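Local coordinates for protein endo-alpha-(1->5)-L-arabinanase (Bacillus licheniformis, PDB 6B7K) that probably cuts internal alpha-1,5-arabinofuranosidic linkages in arabinans, as a calcium-containing glycoside hydrolase of family 43, at residues S112-R115 with I116-Q120; P74-E77 with P78-A82. One frame throughout, in Å; residues are numbered along the deposited sequence.

In the fold
Both contacts belong to one blade of the five-bladed beta-propeller characteristic of family 43 hydrolases. The blade is an antiparallel sheet with strand order 81-87, 92-98, 106-113, 122-130. Contact 2 comes first along the chain and leads into its first strand, 81-87. Contact 1 follows later, in the turn from strand 106-113 to strand 122-130. Their centres are 22 Å apart and their nearest atoms about 13 Å, so they do not touch. Contact 2 lies beside the predicted catalytic proton acceptor, Asp23. Contact 1 is a hydrogen-bonded turn, with the Ile116 side chain about 12 Å from a bound calcium ion. One blade thus carries a loop near the predicted active site at its entry and a turn between its last two strands.

Contact 1: residues S112-R115 with I116-Q120; sequences STDR and ISSGQ
Thr113 and Gln120 close the turn, and Arg115 and Ser118 hold its middle. The close-knit part centres on the carbonyl of Arg115, which two donors of Ser118 grip. The hydroxyl Ser118 OG gives a bond of 2.9 Å to Arg115 O, nearly in line with the C=O bond. The amide Ser118 N reaches Arg115 O at 3.0 Å from above the carbonyl plane, 52° out of it. Ser118 OG also accepts from Gln120 N at 3.3 Å, which makes an ST turn. A further bond runs from Thr113 OG1 to Gln120 O, 2.8 Å long. With OG1 anti to its own backbone N (chi1 -173°), Thr113 directs the hydroxyl toward the returning chain. Arg115 N adds a weak bond to Thr113 OG1. Replacing Ser118 with an alanine is likely to leave Arg115 O with one donor fewer and Gln120 N without its hydroxyl acceptor, freeing the turn to shift.

The outer side is looser. The Arg115 chain bends at chi3 (58°) and brings one guanidinium face over Ser118, with Ser118 CB 3.7 Å above the plane and shifted toward the rim. Ser117 OG lies at the guanidinium edge, but its modelled bond to NH1 is too short to be trusted. Arg115 and Ser117 are exposed.

Ile116 is buried and turns into the protein. It packs on Ile27 of strand 25-29, Phe36 of strand 32-38 and Tyr92 of strand 92-98, and Glu29 accepts a hydrogen bond from its amide. The turn, with its 3-10 segment 116-118, therefore joins strands 106-113 and 122-130 of one propeller blade and rests against the neighbouring sheet.

Contact 2: residues P74-E77 with P78-A82; sequences PNHE and PHQWA
Glu77 reaches across to Trp81, and the two side chains cross at about a right angle. Extended beyond CG, the glutamate chain carries its carboxylate to the edge of the indole, with Glu77 CD in the ring plane. The carboxylate and indole planes are turned 48° from each other. Glu77 OE1 accepts a weak bond from Trp81 NE1 at 2.9 Å. The second oxygen, OE2, has a firmer partner in the backbone N of Phe101, which helps to fix the rotation of the carboxylate.

His79 stands beside Glu77 and points the same way. Its ring is inclined 37° to the carboxylate. Glu77 OE1 approaches this ring obliquely, lying 3.1 Å from His79 NE2, but the angle is poor and no hydrogen bond forms. One carboxylate oxygen is therefore flanked by an indole and an imidazole.

The imidazole of His76 lies on another side of the backbone. With CG between the backbone N and the carbonyl carbon (chi1 72°), its ring folds forward to the next carbonyl. His76 ND1 then gives an almost straight bond of 3.0 Å to Glu77 O. The acceptor lies in the imidazole plane, whereas the donor sits well above the carbonyl plane. Gln80 bends back at chi2 and sends NE2 to Pro78 O, a weak bond of 3.1 Å. Its amide stands steeply against the His76 ring.

Residues 74-80 form the loop that runs into strand 81-87, and Trp81 opens that strand, the first of an antiparallel propeller blade. Trp81 also touches Ile139, a predicted substrate-binding residue, and its side chain is about 5 Å from that of Asp23, the predicted proton acceptor. The position of Trp81 is consistent with a wall of the substrate cleft of a family 43 beta-propeller.

Contact 1: residues S112-R115 with I116-Q120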
# COMPACT_ATOMS: atom_id res chain seq x y z
N SER A 112 7.56 -12.26 7.99
CA SER A 112 6.57 -12.65 8.98
C SER A 112 7.20 -12.65 10.37
O SER A 112 8.41 -12.87 10.52
CB SER A 112 5.98 -14.03 8.67
OG SER A 112 5.04 -14.42 9.64
N THR A 113 6.37 -12.40 11.38
CA THR A 113 6.77 -12.49 12.77
C THR A 113 5.54 -12.68 13.63
O THR A 113 4.41 -12.38 13.21
CB THR A 113 7.54 -11.25 13.23
OG1 THR A 113 8.06 -11.47 14.55
CG2 THR A 113 6.61 -10.05 13.26
N ASP A 114 5.75 -13.19 14.84
CA ASP A 114 4.69 -13.32 15.82
C ASP A 114 4.47 -12.05 16.63
O ASP A 114 3.40 -11.89 17.24
CB ASP A 114 4.99 -14.46 16.80
CG ASP A 114 6.07 -14.10 17.80
OD1 ASP A 114 7.18 -13.73 17.38
OD2 ASP A 114 5.80 -14.18 19.02
N ARG A 115 5.44 -11.14 16.64
CA ARG A 115 5.36 -9.93 17.45
C ARG A 115 6.35 -8.93 16.89
O ARG A 115 7.56 -9.18 16.90
CB ARG A 115 5.67 -10.24 18.92
CG ARG A 115 5.73 -9.00 19.80
CD ARG A 115 5.84 -9.37 21.27
NE ARG A 115 7.01 -10.21 21.54
CZ ARG A 115 8.21 -9.74 21.89
NH1 ARG A 115 8.40 -8.43 22.01
NH2 ARG A 115 9.20 -10.58 22.12
N ILE A 116 5.84 -7.79 16.41
CA ILE A 116 6.69 -6.79 15.78
C ILE A 116 7.77 -6.30 16.74
O ILE A 116 8.91 -6.03 16.32
CB ILE A 116 5.83 -5.63 15.24
CG1 ILE A 116 4.86 -6.14 14.18
CG2 ILE A 116 6.71 -4.52 14.69
CD1 ILE A 116 3.98 -5.07 13.57
N SER A 117 7.45 -6.20 18.03
CA SER A 117 8.41 -5.68 18.99
C SER A 117 9.58 -6.62 19.24
O SER A 117 10.55 -6.21 19.89
CB SER A 117 7.71 -5.36 20.32
OG SER A 117 7.38 -6.55 21.02
N SER A 118 9.53 -7.86 18.74
CA SER A 118 10.70 -8.72 18.83
C SER A 118 11.76 -8.34 17.81
O SER A 118 12.95 -8.63 18.02
CB SER A 118 10.30 -10.18 18.63
OG SER A 118 10.08 -10.47 17.27
N GLY A 119 11.37 -7.69 16.71
CA GLY A 119 12.31 -7.31 15.67
C GLY A 119 12.87 -8.46 14.87
O GLY A 119 13.77 -8.25 14.05
N GLN A 120 12.36 -9.68 15.07
CA GLN A 120 12.85 -10.88 14.40
C GLN A 120 11.84 -11.28 13.35
O GLN A 120 10.71 -11.66 13.68
CB GLN A 120 13.08 -12.00 15.41
CG GLN A 120 13.32 -13.37 14.81
CD GLN A 120 13.53 -14.44 15.87
OE1 GLN A 120 13.44 -14.17 17.07
NE2 GLN A 120 13.81 -15.66 15.43

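Contact 2: residues P74-E77 with P78-A82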
# COMPACT_ATOMS: atom_id res chain seq x y z
N PRO A 74 17.74 -8.78 -10.06
CA PRO A 74 19.18 -8.58 -9.83
C PRO A 74 19.59 -7.13 -9.67
O PRO A 74 20.44 -6.81 -8.83
CB PRO A 74 19.82 -9.22 -11.07
CG PRO A 74 18.80 -10.19 -11.57
CD PRO A 74 17.47 -9.56 -11.28
N ASN A 75 19.01 -6.23 -10.46
CA ASN A 75 19.35 -4.81 -10.41
C ASN A 75 18.57 -4.06 -9.34
O ASN A 75 18.35 -2.85 -9.48
CB ASN A 75 19.12 -4.16 -11.78
CG ASN A 75 19.96 -4.79 -12.88
OD1 ASN A 75 19.42 -5.41 -13.79
ND2 ASN A 75 21.27 -4.61 -12.80
N HIS A 76 18.14 -4.74 -8.28
CA HIS A 76 17.21 -4.11 -7.34
C HIS A 76 17.89 -2.99 -6.57
O HIS A 76 19.07 -3.07 -6.21
CB HIS A 76 16.64 -5.15 -6.37
CG HIS A 76 17.62 -5.66 -5.36
ND1 HIS A 76 17.94 -4.96 -4.21
CD2 HIS A 76 18.33 -6.81 -5.30
CE1 HIS A 76 18.81 -5.65 -3.50
NE2 HIS A 76 19.07 -6.78 -4.14
N GLU A 77 17.13 -1.93 -6.32
CA GLU A 77 17.62 -0.82 -5.53
C GLU A 77 17.84 -1.26 -4.09
O GLU A 77 17.13 -2.14 -3.59
CB GLU A 77 16.64 0.35 -5.58
CG GLU A 77 16.25 0.78 -6.98
CD GLU A 77 15.11 1.77 -6.99
OE1 GLU A 77 14.58 2.08 -5.90
OE2 GLU A 77 14.72 2.23 -8.09
N PRO A 78 18.82 -0.68 -3.39
CA PRO A 78 19.12 -1.15 -2.03
C PRO A 78 17.95 -1.03 -1.07
O PRO A 78 17.77 -1.89 -0.21
CB PRO A 78 20.30 -0.26 -1.60
CG PRO A 78 20.20 0.95 -2.47
CD PRO A 78 19.67 0.46 -3.78
N HIS A 79 17.13 0.01 -1.21
CA HIS A 79 15.94 0.16 -0.39
C HIS A 79 14.76 -0.56 -1.04
O HIS A 79 14.60 -0.54 -2.26
CB HIS A 79 15.60 1.63 -0.17
CG HIS A 79 15.26 2.36 -1.43
ND1 HIS A 79 16.21 2.71 -2.37
CD2 HIS A 79 14.08 2.82 -1.91
CE1 HIS A 79 15.63 3.35 -3.37
NE2 HIS A 79 14.33 3.42 -3.12
N GLN A 80 13.94 -1.21 -0.21
CA GLN A 80 12.74 -1.88 -0.67
C GLN A 80 11.54 -0.95 -0.50
O GLN A 80 11.54 -0.05 0.34
CB GLN A 80 12.52 -3.19 0.09
CG GLN A 80 13.39 -4.34 -0.39
CD GLN A 80 14.88 -4.09 -0.18
OE1 GLN A 80 15.37 -4.12 0.94
NE2 GLN A 80 15.60 -3.84 -1.27
N TRP A 81 10.51 -1.17 -1.32
CA TRP A 81 9.41 -0.24 -1.44
C TRP A 81 8.12 -0.81 -0.86
O TRP A 81 7.96 -2.03 -0.74
CB TRP A 81 9.13 0.15 -2.89
CG TRP A 81 10.31 0.38 -3.78
CD1 TRP A 81 11.62 0.52 -3.42
CD2 TRP A 81 10.27 0.50 -5.20
NE1 TRP A 81 12.40 0.72 -4.54
CE2 TRP A 81 11.59 0.71 -5.64
CE3 TRP A 81 9.25 0.45 -6.15
CZ2 TRP A 81 11.91 0.87 -6.99
CZ3 TRP A 81 9.56 0.61 -7.48
CH2 TRP A 81 10.88 0.81 -7.89
N ALA A 82 7.21 0.10 -0.53
CA ALA A 82 5.79 -0.13 -0.30
C ALA A 82 5.50 -1.39 0.51
O ALA A 82 5.01 -2.38 -0.04
CB ALA A 82 5.05 -0.21 -1.64